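Local structure of alpha-glucosidase (6PNR) at residues W271-C276 / R521-N526; G284-W289 / G353-G358; N320-N325 / A389-Y394. The protein probably hydrolyses the alpha-glycosidic bonds of sulfoquinovosides as a family 31 glycoside hydrolase, here holding an aza-sugar inhibitor in its pocket. One frame throughout, in Å; residues are numbered along the deposited sequence.

In the fold
All three contacts are buried, all fall within the family 31 TIM-barrel range and all touch the inhibitor 9VH, so they compare three ways of building one pocket. Contact 1, at the end of strand 267-271, reads the hydroxyls of the inhibitor with an amide and an imidazole. Contact 2 grips the sulfonate with a guanidinium and an indole N-H, backed by aromatic packing. Contact 3 is chiefly apolar and sets a phenyl ring beside the inhibitor. Contacts 2 and 3 share a small antiparallel sheet, strands 356-359 and 322-324 being neighbours, whereas contact 1 meets contact 2 through a probable Asn526-Lys285 backbone hydrogen bond and packing of Leu287 and stays about 6 Å from contact 3 (nearest atoms).

Contact 1. Residues W271-C276 / R521-N526; sequences WCQDWC and RTHEGN. With 9VH ([(3~{S},4~{R},5~{R})-4,5-bis(oxidanyl)piperidin-3-yl]methanesulfonic acid), chain C.
In the inhibitor pocket at the carboxy-terminal ends of the strands of the family 31 TIM barrel, Trp271 and Gln273 meet Arg521 and His523, and the group illustrates how a binding site is assembled in two shells. Trp271, closing strand 267-271, turns the edge of its six-membered ring to one face of the His523 imidazole. This is a T-shaped pair with centroids 4.8 Å apart and planes at 89°, in which Trp271 CH2 comes within 3.5 Å of His523 CD2. The same indole carries a cation on one face: Arg521 CZ stands 4.8 Å from the centroid of the six-membered ring of Trp271. Arg521 CD lies over the indole, and the bend at chi3 (52°) beyond it turns the guanidinium back so that NH1 comes 3.4 Å from Trp271 CZ3. Both outer ends are tied elsewhere, Arg521 by a salt bridge to Asp490 and Trp271 NE1 by a hydrogen bond to the carbonyl of Gly317. The carbonyl O of Thr522 faces the indole edge 3.5 Å from Trp271 CZ3, buried and with no hydrogen-bond partner in the model.

Supported in this way, His523 binds the inhibitor directly, together with Gln273, their ring and amide planes 82° apart. Gln273 NE2 bonds to Gln247, which should fix the rotation of the amide and keep its oxygen toward the ligand. Gln273 OE1 accepts from 9VH O5 at 2.6 Å. That same hydroxyl oxygen, O5 of 9VH, receives a hydrogen bond from His523 NE2 at 3.0 Å, and NE2 also bonds 9VH O4, which lies at the edge of the imidazole.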
loop_
_atom_site.group_PDB
_atom_site.type_symbol
_atom_site.label_atom_id
_atom_site.label_comp_id
_atom_site.label_asym_id
_atom_site.label_seq_id
_atom_site.Cartn_x
_atom_site.Cartn_y
_atom_site.Cartn_z
ATOM N N TRP A 271 19.536 5.127 -34.949
ATOM C CA TRP A 271 19.880 4.997 -33.539
ATOM C C TRP A 271 19.985 3.508 -33.234
ATOM O O TRP A 271 18.964 2.812 -33.187
ATOM C CB TRP A 271 18.829 5.675 -32.646
ATOM C CG TRP A 271 18.998 5.345 -31.205
ATOM C CD1 TRP A 271 20.123 5.518 -30.447
ATOM C CD2 TRP A 271 18.014 4.773 -30.343
ATOM N NE1 TRP A 271 19.894 5.085 -29.159
ATOM C CE2 TRP A 271 18.607 4.619 -29.073
ATOM C CE3 TRP A 271 16.685 4.366 -30.525
ATOM C CZ2 TRP A 271 17.922 4.071 -27.989
ATOM C CZ3 TRP A 271 16.005 3.820 -29.441
ATOM C CH2 TRP A 271 16.625 3.676 -28.198
ATOM N N CYS A 272 21.218 3.009 -33.065
ATOM C CA CYS A 272 21.461 1.601 -32.743
ATOM C C CYS A 272 21.916 1.521 -31.298
ATOM O O CYS A 272 23.106 1.675 -31.008
ATOM C CB CYS A 272 22.504 0.974 -33.664
ATOM S SG CYS A 272 22.032 0.950 -35.383
ATOM N N GLN A 273 20.978 1.246 -30.388
ATOM C CA GLN A 273 21.368 1.181 -28.985
ATOM C C GLN A 273 22.295 0.011 -28.697
ATOM O O GLN A 273 23.028 0.053 -27.703
ATOM C CB GLN A 273 20.134 1.102 -28.078
ATOM C CG GLN A 273 19.294 -0.161 -28.227
ATOM C CD GLN A 273 18.306 -0.328 -27.064
ATOM O OE1 GLN A 273 18.087 0.603 -26.280
ATOM N NE2 GLN A 273 17.713 -1.504 -26.952
ATOM N N ASP A 274 22.286 -1.029 -29.536
ATOM C CA ASP A 274 23.195 -2.161 -29.368
ATOM C C ASP A 274 24.515 -1.957 -30.114
ATOM O O ASP A 274 25.219 -2.936 -30.396
ATOM C CB ASP A 274 22.523 -3.471 -29.811
ATOM C CG ASP A 274 22.287 -3.545 -31.316
ATOM O OD1 ASP A 274 22.411 -2.506 -31.999
ATOM O OD2 ASP A 274 21.973 -4.647 -31.830
ATOM N N TRP A 275 24.865 -0.705 -30.426
ATOM C CA TRP A 275 26.155 -0.415 -31.045
ATOM C C TRP A 275 27.293 -1.062 -30.266
ATOM O O TRP A 275 28.331 -1.413 -30.845
ATOM C CB TRP A 275 26.368 1.111 -31.137
ATOM C CG TRP A 275 26.750 1.708 -29.801
ATOM C CD1 TRP A 275 25.943 1.850 -28.703
ATOM C CD2 TRP A 275 28.048 2.202 -29.409
ATOM N NE1 TRP A 275 26.654 2.403 -27.659
ATOM C CE2 TRP A 275 27.947 2.620 -28.065
ATOM C CE3 TRP A 275 29.282 2.335 -30.069
ATOM C CZ2 TRP A 275 29.034 3.172 -27.369
ATOM C CZ3 TRP A 275 30.362 2.872 -29.374
ATOM C CH2 TRP A 275 30.228 3.287 -28.040
ATOM N N CYS A 276 27.114 -1.246 -28.958
ATOM C CA CYS A 276 28.128 -1.829 -28.091
ATOM C C CYS A 276 27.827 -3.277 -27.692
ATOM O O CYS A 276 28.457 -3.794 -26.758
ATOM C CB CYS A 276 28.276 -0.964 -26.840
ATOM S SG CYS A 276 26.671 -0.647 -26.016
ATOM N N ARG A 521 11.570 9.772 -32.744
ATOM C CA ARG A 521 12.430 8.605 -32.573
ATOM C C ARG A 521 11.606 7.355 -32.265
ATOM O O ARG A 521 10.727 7.386 -31.399
ATOM C CB ARG A 521 13.460 8.849 -31.456
ATOM C CG ARG A 521 14.434 7.689 -31.240
ATOM C CD ARG A 521 15.405 7.992 -30.078
ATOM N NE ARG A 521 14.707 8.402 -28.851
ATOM C CZ ARG A 521 14.043 7.563 -28.061
ATOM N NH1 ARG A 521 13.981 6.274 -28.377
ATOM N NH2 ARG A 521 13.442 8.005 -26.955
ATOM N N THR A 522 11.893 6.252 -32.972
ATOM C CA THR A 522 11.230 4.980 -32.712
ATOM C C THR A 522 12.095 4.137 -31.775
ATOM O O THR A 522 13.223 4.494 -31.424
ATOM C CB THR A 522 10.937 4.210 -34.017
ATOM O OG1 THR A 522 12.163 3.743 -34.598
ATOM C CG2 THR A 522 10.183 5.072 -35.025
ATOM N N HIS A 523 11.563 2.990 -31.363
ATOM C CA HIS A 523 12.284 2.128 -30.433
ATOM C C HIS A 523 11.747 0.720 -30.610
ATOM O O HIS A 523 10.529 0.533 -30.642
ATOM C CB HIS A 523 12.085 2.621 -28.985
ATOM C CG HIS A 523 13.069 2.075 -27.994
ATOM N ND1 HIS A 523 13.634 0.821 -28.107
ATOM C CD2 HIS A 523 13.560 2.608 -26.845
ATOM C CE1 HIS A 523 14.446 0.612 -27.083
ATOM N NE2 HIS A 523 14.419 1.680 -26.302
ATOM N N GLU A 524 12.639 -0.262 -30.738
ATOM C CA GLU A 524 12.150 -1.636 -30.858
ATOM C C GLU A 524 11.520 -2.141 -29.557
ATOM O O GLU A 524 10.711 -3.078 -29.597
ATOM C CB GLU A 524 13.284 -2.571 -31.323
ATOM C CG GLU A 524 13.631 -2.393 -32.804
ATOM C CD GLU A 524 14.664 -3.384 -33.323
ATOM O OE1 GLU A 524 15.263 -4.104 -32.505
ATOM O OE2 GLU A 524 14.871 -3.441 -34.563
ATOM N N GLY A 525 11.836 -1.522 -28.410
ATOM C CA GLY A 525 11.313 -2.000 -27.144
ATOM C C GLY A 525 12.123 -3.164 -26.593
ATOM O O GLY A 525 13.115 -3.600 -27.170
ATOM N N ASN A 526 11.689 -3.670 -25.428
ATOM C CA ASN A 526 12.455 -4.706 -24.734
ATOM C C ASN A 526 12.267 -6.097 -25.324
ATOM O O ASN A 526 13.064 -6.993 -25.021
ATOM C CB ASN A 526 12.085 -4.756 -23.246
ATOM C CG ASN A 526 10.630 -5.140 -23.018
ATOM O OD1 ASN A 526 9.732 -4.575 -23.637
ATOM N ND2 ASN A 526 10.393 -6.129 -22.141
HETATM O O1 9VH C . 17.895 -2.927 -21.880
HETATM S S1 9VH C . 18.897 -1.944 -21.504
HETATM O O2 9VH C . 18.769 -1.611 -20.107
HETATM O O3 9VH C . 20.217 -2.362 -21.906
HETATM C C1 9VH C . 18.489 -0.504 -22.451
HETATM C C2 9VH C . 17.141 0.136 -22.091
HETATM C C3 9VH C . 17.304 0.864 -20.766
HETATM N N1 9VH C . 16.241 1.788 -20.371
HETATM C C4 9VH C . 15.898 2.730 -21.436
HETATM C C5 9VH C . 15.527 1.974 -22.702
HETATM O O4 9VH C . 15.194 2.929 -23.707
HETATM C C6 9VH C . 16.700 1.124 -23.170
HETATM O O5 9VH C . 16.363 0.424 -24.364
#

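Contact 2. Residues G284-W289 / G353-G358; sequences GKRLQW and GEFYCG. With 9VH ([(3~{S},4~{R},5~{R})-4,5-bis(oxidanyl)piperidin-3-yl]methanesulfonic acid), chain C.
The aromatic part of this sulfonate site joins Trp289 to Phe355 in a T-shaped stack. The phenyl ring stands on its edge above the centre of the indole face, with Phe355 CE2 and CZ leading, and its centroid is 4.9 Å from that of the six-membered ring of Trp289, the planes at 87°. Phe355 takes up chi1 62°, placing CG between its backbone N and carbonyl carbon, which swings the ring toward the indole. A sulfur-aromatic contact adds to it: Cys357 SG approaches Trp289 CE3 obliquely at 3.4 Å.

Packing also reaches the charged group. Phe355 CE1 lies over one face of the Arg286 guanidinium, 3.7 Å from NH1, with ring and guanidinium planes 73° apart. The phenyl thus touches both side chains that hydrogen-bond the anion, a second-shell position.

The side-chain hydrogen bonds to the sulfonate use the edges of these flat groups. Arg286 bends at its third torsion, and its NH2 donates to 9VH O2 at 2.9 Å along a nearly straight bond, while NE donates to O1 and, weakly, to O2. Trp289 NE1 points at 9VH O3 from 3.2 Å, again almost in line. From the backbone, Leu287 N adds a weak bond to O3. All three sulfonate oxygens are therefore held, consistent with recognition of a sulfosugar. On the far end of the guanidinium, a water accepts from Arg286 NH1 at 2.8 Å and donates to the carbonyl O of Gly353 at 2.6 Å; NH1 also bonds the carbonyl of Phe352.

Strand 285-287 pairs with strand 278-280, whereas strand 356-359 runs between 349-351 and 322-324. Val324 of that last strand packs against Phe355 and Cys357, and its backbone is bonded to Trp289.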
loop_
_atom_site.group_PDB
_atom_site.type_symbol
_atom_site.label_atom_id
_atom_site.label_comp_id
_atom_site.label_asym_id
_atom_site.label_seq_id
_atom_site.Cartn_x
_atom_site.Cartn_y
_atom_site.Cartn_z
ATOM N N GLY A 284 14.112 -9.279 -21.578
ATOM C CA GLY A 284 14.064 -9.224 -23.033
ATOM C C GLY A 284 15.457 -8.989 -23.599
ATOM O O GLY A 284 16.450 -9.388 -22.999
ATOM N N LYS A 285 15.505 -8.326 -24.759
ATOM C CA LYS A 285 16.770 -8.064 -25.440
ATOM C C LYS A 285 17.347 -6.761 -24.884
ATOM O O LYS A 285 16.860 -5.669 -25.186
ATOM C CB LYS A 285 16.564 -8.016 -26.949
ATOM C CG LYS A 285 17.867 -8.016 -27.756
ATOM C CD LYS A 285 17.600 -8.039 -29.257
ATOM C CE LYS A 285 17.059 -9.398 -29.739
ATOM N NZ LYS A 285 16.105 -9.237 -30.893
ATOM N N ARG A 286 18.359 -6.876 -24.023
ATOM C CA ARG A 286 19.006 -5.705 -23.459
ATOM C C ARG A 286 20.379 -5.520 -24.117
ATOM O O ARG A 286 20.637 -6.047 -25.215
ATOM C CB ARG A 286 19.068 -5.856 -21.931
ATOM C CG ARG A 286 17.722 -6.273 -21.322
ATOM C CD ARG A 286 17.714 -6.185 -19.792
ATOM N NE ARG A 286 17.969 -4.828 -19.335
ATOM C CZ ARG A 286 17.940 -4.437 -18.067
ATOM N NH1 ARG A 286 17.654 -5.307 -17.108
ATOM N NH2 ARG A 286 18.189 -3.169 -17.759
ATOM N N LEU A 287 21.248 -4.762 -23.457
ATOM C CA LEU A 287 22.493 -4.277 -24.027
ATOM C C LEU A 287 23.673 -4.733 -23.184
ATOM O O LEU A 287 23.542 -4.968 -21.981
ATOM C CB LEU A 287 22.512 -2.747 -24.085
ATOM C CG LEU A 287 21.355 -2.088 -24.827
ATOM C CD1 LEU A 287 21.472 -0.557 -24.772
ATOM C CD2 LEU A 287 21.385 -2.614 -26.250
ATOM N N GLN A 288 24.843 -4.787 -23.815
ATOM C CA GLN A 288 26.095 -5.047 -23.106
ATOM C C GLN A 288 26.679 -3.714 -22.638
ATOM O O GLN A 288 27.015 -2.856 -23.464
ATOM C CB GLN A 288 27.068 -5.808 -24.018
ATOM C CG GLN A 288 28.483 -5.999 -23.474
ATOM C CD GLN A 288 28.565 -6.878 -22.231
ATOM O OE1 GLN A 288 27.565 -7.401 -21.738
ATOM N NE2 GLN A 288 29.774 -7.042 -21.720
ATOM N N TRP A 289 26.803 -3.533 -21.314
ATOM C CA TRP A 289 27.156 -2.217 -20.752
ATOM C C TRP A 289 28.679 -2.063 -20.688
ATOM O O TRP A 289 29.321 -2.131 -19.636
ATOM C CB TRP A 289 26.498 -2.016 -19.390
ATOM C CG TRP A 289 24.983 -1.945 -19.460
ATOM C CD1 TRP A 289 24.201 -2.139 -20.567
ATOM C CD2 TRP A 289 24.085 -1.658 -18.383
ATOM N NE1 TRP A 289 22.875 -2.003 -20.237
ATOM C CE2 TRP A 289 22.778 -1.703 -18.906
ATOM C CE3 TRP A 289 24.260 -1.358 -17.027
ATOM C CZ2 TRP A 289 21.659 -1.459 -18.130
ATOM C CZ3 TRP A 289 23.143 -1.124 -16.253
ATOM C CH2 TRP A 289 21.856 -1.171 -16.809
ATOM N N GLY A 353 19.257 -6.963 -12.990
ATOM C CA GLY A 353 18.382 -7.991 -13.526
ATOM C C GLY A 353 19.153 -9.048 -14.280
ATOM O O GLY A 353 19.215 -9.014 -15.515
ATOM N N GLU A 354 19.764 -9.981 -13.547
ATOM C CA GLU A 354 20.548 -11.092 -14.086
ATOM C C GLU A 354 21.904 -10.641 -14.620
ATOM O O GLU A 354 22.557 -11.392 -15.362
ATOM C CB GLU A 354 19.768 -11.873 -15.162
ATOM C CG GLU A 354 18.462 -12.462 -14.613
ATOM C CD GLU A 354 17.420 -12.865 -15.670
ATOM O OE1 GLU A 354 17.756 -13.054 -16.857
ATOM O OE2 GLU A 354 16.240 -13.012 -15.281
ATOM N N PHE A 355 22.339 -9.425 -14.285
ATOM C CA PHE A 355 23.723 -9.020 -14.489
ATOM C C PHE A 355 24.043 -7.918 -13.487
ATOM O O PHE A 355 23.151 -7.227 -12.994
ATOM C CB PHE A 355 24.008 -8.580 -15.942
ATOM C CG PHE A 355 23.216 -7.371 -16.426
ATOM C CD1 PHE A 355 21.920 -7.512 -16.907
ATOM C CD2 PHE A 355 23.800 -6.116 -16.468
ATOM C CE1 PHE A 355 21.211 -6.419 -17.386
ATOM C CE2 PHE A 355 23.096 -5.009 -16.942
ATOM C CZ PHE A 355 21.802 -5.165 -17.411
ATOM N N TYR A 356 25.330 -7.778 -13.177
ATOM C CA TYR A 356 25.803 -6.910 -12.105
ATOM C C TYR A 356 26.790 -5.892 -12.646
ATOM O O TYR A 356 27.647 -6.229 -13.472
ATOM C CB TYR A 356 26.471 -7.732 -10.997
ATOM C CG TYR A 356 25.535 -8.747 -10.395
ATOM C CD1 TYR A 356 25.319 -9.975 -11.017
ATOM C CD2 TYR A 356 24.856 -8.476 -9.216
ATOM C CE1 TYR A 356 24.453 -10.905 -10.481
ATOM C CE2 TYR A 356 23.990 -9.413 -8.665
ATOM C CZ TYR A 356 23.793 -10.622 -9.306
ATOM O OH TYR A 356 22.931 -11.552 -8.770
ATOM N N CYS A 357 26.695 -4.659 -12.151
ATOM C CA CYS A 357 27.482 -3.561 -12.693
ATOM C C CYS A 357 28.072 -2.719 -11.574
ATOM O O CYS A 357 27.468 -2.554 -10.515
ATOM C CB CYS A 357 26.636 -2.659 -13.612
ATOM S SG CYS A 357 25.776 -3.586 -14.901
ATOM N N GLY A 358 29.256 -2.174 -11.833
ATOM C CA GLY A 358 29.793 -1.152 -10.966
ATOM C C GLY A 358 29.180 0.202 -11.269
ATOM O O GLY A 358 28.785 0.494 -12.395
HETATM O O1 9VH C . 17.895 -2.927 -21.880
HETATM S S1 9VH C . 18.897 -1.944 -21.504
HETATM O O2 9VH C . 18.769 -1.611 -20.107
HETATM O O3 9VH C . 20.217 -2.362 -21.906
HETATM C C1 9VH C . 18.489 -0.504 -22.451
HETATM C C2 9VH C . 17.141 0.136 -22.091
HETATM C C3 9VH C . 17.304 0.864 -20.766
HETATM N N1 9VH C . 16.241 1.788 -20.371
HETATM C C4 9VH C . 15.898 2.730 -21.436
HETATM C C5 9VH C . 15.527 1.974 -22.702
HETATM O O4 9VH C . 15.194 2.929 -23.707
HETATM C C6 9VH C . 16.700 1.124 -23.170
HETATM O O5 9VH C . 16.363 0.424 -24.364
HETATM O O HOH W 1 17.179 -8.087 -16.923
#

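Contact 3. Residues N320-N325 / A389-Y394; sequences NPYLVN and ADFGEY. With 9VH ([(3~{S},4~{R},5~{R})-4,5-bis(oxidanyl)piperidin-3-yl]methanesulfonic acid), chain C.
With chi1 at -41° in Tyr322 and -74° in Phe391, both side chains set CG opposite their own carbonyl carbons, and the two side chains then cross at about a right angle where the chain leaves barrel strands 314-319 and 386-389 at the pocket end of the TIM barrel. Tyr322 CE2 packs on Phe391 CB at 3.5 Å. Pro321 sets its CG over one face of the Tyr322 ring and brings its CD to 3.3 Å from the carbonyl O of Asp390.

Asn320 runs alongside Phe391, pointing the same way, with ND2 3.4 Å from Phe391 CD2. An Asx turn steadies this amide: Tyr322 N donates to Asn320 OD1 at 2.9 Å, in the carbonyl plane, while ND2 bonds the hydroxyl of Tyr318. That hydroxyl also bonds Asp390 OD2, so Asn320 and Asp390 are tied to the same tyrosine hydroxyl.

Phe391 carries the apolar side of the site to the inhibitor, its CE2 lying 3.6 Å from 9VH C3; Arg441 makes a cation-pi contact with the ring, and the Trp289 ring meets it as well. Replacing it with an alanine would probably open a gap beside Asn320 and Tyr322 and deprive the piperidine ring of this neighbour, leaving Arg441 without its cation-pi partner.

Farther out, the phenol end of Tyr322 lies against the loop at 392-394, touching Tyr394 CB. Gly392 N gives Tyr322 OH a weak hydrogen bond at 3.3 Å, and a water in the plane of the tyrosine ring bonds the same OH at 2.6 Å.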
loop_
_atom_site.group_PDB
_atom_site.type_symbol
_atom_site.label_atom_id
_atom_site.label_comp_id
_atom_site.label_asym_id
_atom_site.label_seq_id
_atom_site.Cartn_x
_atom_site.Cartn_y
_atom_site.Cartn_z
ATOM N N ASN A 320 25.427 4.702 -20.484
ATOM C CA ASN A 320 24.841 4.972 -19.178
ATOM C C ASN A 320 25.967 4.906 -18.156
ATOM O O ASN A 320 27.097 4.528 -18.491
ATOM C CB ASN A 320 23.648 4.024 -18.881
ATOM C CG ASN A 320 24.036 2.591 -18.453
ATOM O OD1 ASN A 320 24.991 2.376 -17.700
ATOM N ND2 ASN A 320 23.218 1.606 -18.880
ATOM N N PRO A 321 25.728 5.352 -16.914
ATOM C CA PRO A 321 26.878 5.587 -16.026
ATOM C C PRO A 321 27.318 4.361 -15.235
ATOM O O PRO A 321 27.988 4.500 -14.205
ATOM C CB PRO A 321 26.372 6.694 -15.103
ATOM C CG PRO A 321 24.932 6.397 -14.957
ATOM C CD PRO A 321 24.472 5.781 -16.274
ATOM N N TYR A 322 26.971 3.165 -15.708
ATOM C CA TYR A 322 27.339 1.913 -15.055
ATOM C C TYR A 322 28.113 1.036 -16.033
ATOM O O TYR A 322 28.082 1.259 -17.245
ATOM C CB TYR A 322 26.092 1.170 -14.547
ATOM C CG TYR A 322 25.063 2.094 -13.906
ATOM C CD1 TYR A 322 25.390 2.875 -12.807
ATOM C CD2 TYR A 322 23.761 2.177 -14.401
ATOM C CE1 TYR A 322 24.455 3.720 -12.212
ATOM C CE2 TYR A 322 22.820 3.007 -13.808
ATOM C CZ TYR A 322 23.180 3.785 -12.728
ATOM O OH TYR A 322 22.260 4.621 -12.149
ATOM N N LEU A 323 28.798 0.017 -15.508
ATOM C CA LEU A 323 29.608 -0.876 -16.342
ATOM C C LEU A 323 29.435 -2.306 -15.859
ATOM O O LEU A 323 29.681 -2.591 -14.686
ATOM C CB LEU A 323 31.086 -0.473 -16.292
ATOM C CG LEU A 323 31.377 0.880 -16.909
ATOM C CD1 LEU A 323 32.778 1.367 -16.494
ATOM C CD2 LEU A 323 31.237 0.760 -18.434
ATOM N N VAL A 324 29.008 -3.202 -16.755
ATOM C CA VAL A 324 28.803 -4.598 -16.374
ATOM C C VAL A 324 30.155 -5.259 -16.090
ATOM O O VAL A 324 31.166 -4.974 -16.747
ATOM C CB VAL A 324 28.014 -5.344 -17.474
ATOM C CG1 VAL A 324 28.793 -5.378 -18.792
ATOM C CG2 VAL A 324 27.640 -6.759 -17.024
ATOM N N ASN A 325 30.173 -6.165 -15.120
ATOM C CA ASN A 325 31.427 -6.650 -14.549
ATOM C C ASN A 325 32.179 -7.657 -15.429
ATOM O O ASN A 325 33.190 -8.196 -14.979
ATOM C CB ASN A 325 31.181 -7.250 -13.162
ATOM C CG ASN A 325 30.380 -8.530 -13.201
ATOM O OD1 ASN A 325 29.810 -8.893 -14.227
ATOM N ND2 ASN A 325 30.321 -9.219 -12.062
ATOM N N ALA A 389 21.477 8.859 -23.283
ATOM C CA ALA A 389 22.296 8.926 -22.071
ATOM C C ALA A 389 21.392 8.509 -20.916
ATOM O O ALA A 389 20.699 9.330 -20.311
ATOM C CB ALA A 389 22.887 10.326 -21.872
ATOM N N ASP A 390 21.439 7.222 -20.593
ATOM C CA ASP A 390 20.370 6.532 -19.904
ATOM C C ASP A 390 20.650 6.429 -18.407
ATOM O O ASP A 390 21.752 6.698 -17.926
ATOM C CB ASP A 390 20.218 5.144 -20.528
ATOM C CG ASP A 390 18.914 4.474 -20.190
ATOM O OD1 ASP A 390 17.984 5.101 -19.622
ATOM O OD2 ASP A 390 18.831 3.287 -20.516
ATOM N N PHE A 391 19.615 6.034 -17.674
ATOM C CA PHE A 391 19.677 5.719 -16.253
ATOM C C PHE A 391 20.150 6.896 -15.408
ATOM O O PHE A 391 20.040 8.051 -15.822
ATOM C CB PHE A 391 20.565 4.495 -16.017
ATOM C CG PHE A 391 19.919 3.185 -16.427
ATOM C CD1 PHE A 391 19.075 2.510 -15.558
ATOM C CD2 PHE A 391 20.157 2.636 -17.675
ATOM C CE1 PHE A 391 18.488 1.293 -15.924
ATOM C CE2 PHE A 391 19.567 1.421 -18.055
ATOM C CZ PHE A 391 18.725 0.760 -17.181
ATOM N N GLY A 392 20.675 6.601 -14.221
ATOM C CA GLY A 392 20.975 7.603 -13.218
ATOM C C GLY A 392 20.146 7.490 -11.953
ATOM O O GLY A 392 20.371 8.275 -11.024
ATOM N N GLU A 393 19.214 6.534 -11.873
ATOM C CA GLU A 393 18.266 6.426 -10.762
ATOM C C GLU A 393 18.630 5.359 -9.741
ATOM O O GLU A 393 17.916 5.215 -8.743
ATOM C CB GLU A 393 16.848 6.112 -11.274
ATOM C CG GLU A 393 16.395 6.869 -12.508
ATOM C CD GLU A 393 16.816 6.180 -13.804
ATOM O OE1 GLU A 393 17.644 5.248 -13.734
ATOM O OE2 GLU A 393 16.316 6.567 -14.882
ATOM N N TYR A 394 19.694 4.590 -9.965
ATOM C CA TYR A 394 19.876 3.324 -9.258
ATOM C C TYR A 394 20.891 3.398 -8.127
ATOM O O TYR A 394 21.432 2.356 -7.743
ATOM C CB TYR A 394 20.329 2.225 -10.222
ATOM C CG TYR A 394 19.252 1.501 -11.002
ATOM C CD1 TYR A 394 18.436 2.177 -11.880
ATOM C CD2 TYR A 394 19.113 0.120 -10.907
ATOM C CE1 TYR A 394 17.479 1.512 -12.619
ATOM C CE2 TYR A 394 18.166 -0.560 -11.655
ATOM C CZ TYR A 394 17.347 0.149 -12.503
ATOM O OH TYR A 394 16.390 -0.492 -13.255
HETATM O O1 9VH C . 17.895 -2.927 -21.880
HETATM S S1 9VH C . 18.897 -1.944 -21.504
HETATM O O2 9VH C . 18.769 -1.611 -20.107
HETATM O O3 9VH C . 20.217 -2.362 -21.906
HETATM C C1 9VH C . 18.489 -0.504 -22.451
HETATM C C2 9VH C . 17.141 0.136 -22.091
HETATM C C3 9VH C . 17.304 0.864 -20.766
HETATM N N1 9VH C . 16.241 1.788 -20.371
HETATM C C4 9VH C . 15.898 2.730 -21.436
HETATM C C5 9VH C . 15.527 1.974 -22.702
HETATM O O4 9VH C . 15.194 2.929 -23.707
HETATM C C6 9VH C . 16.700 1.124 -23.170
HETATM O O5 9VH C . 16.363 0.424 -24.364
HETATM O O HOH W 2 22.667 6.003 -10.043
#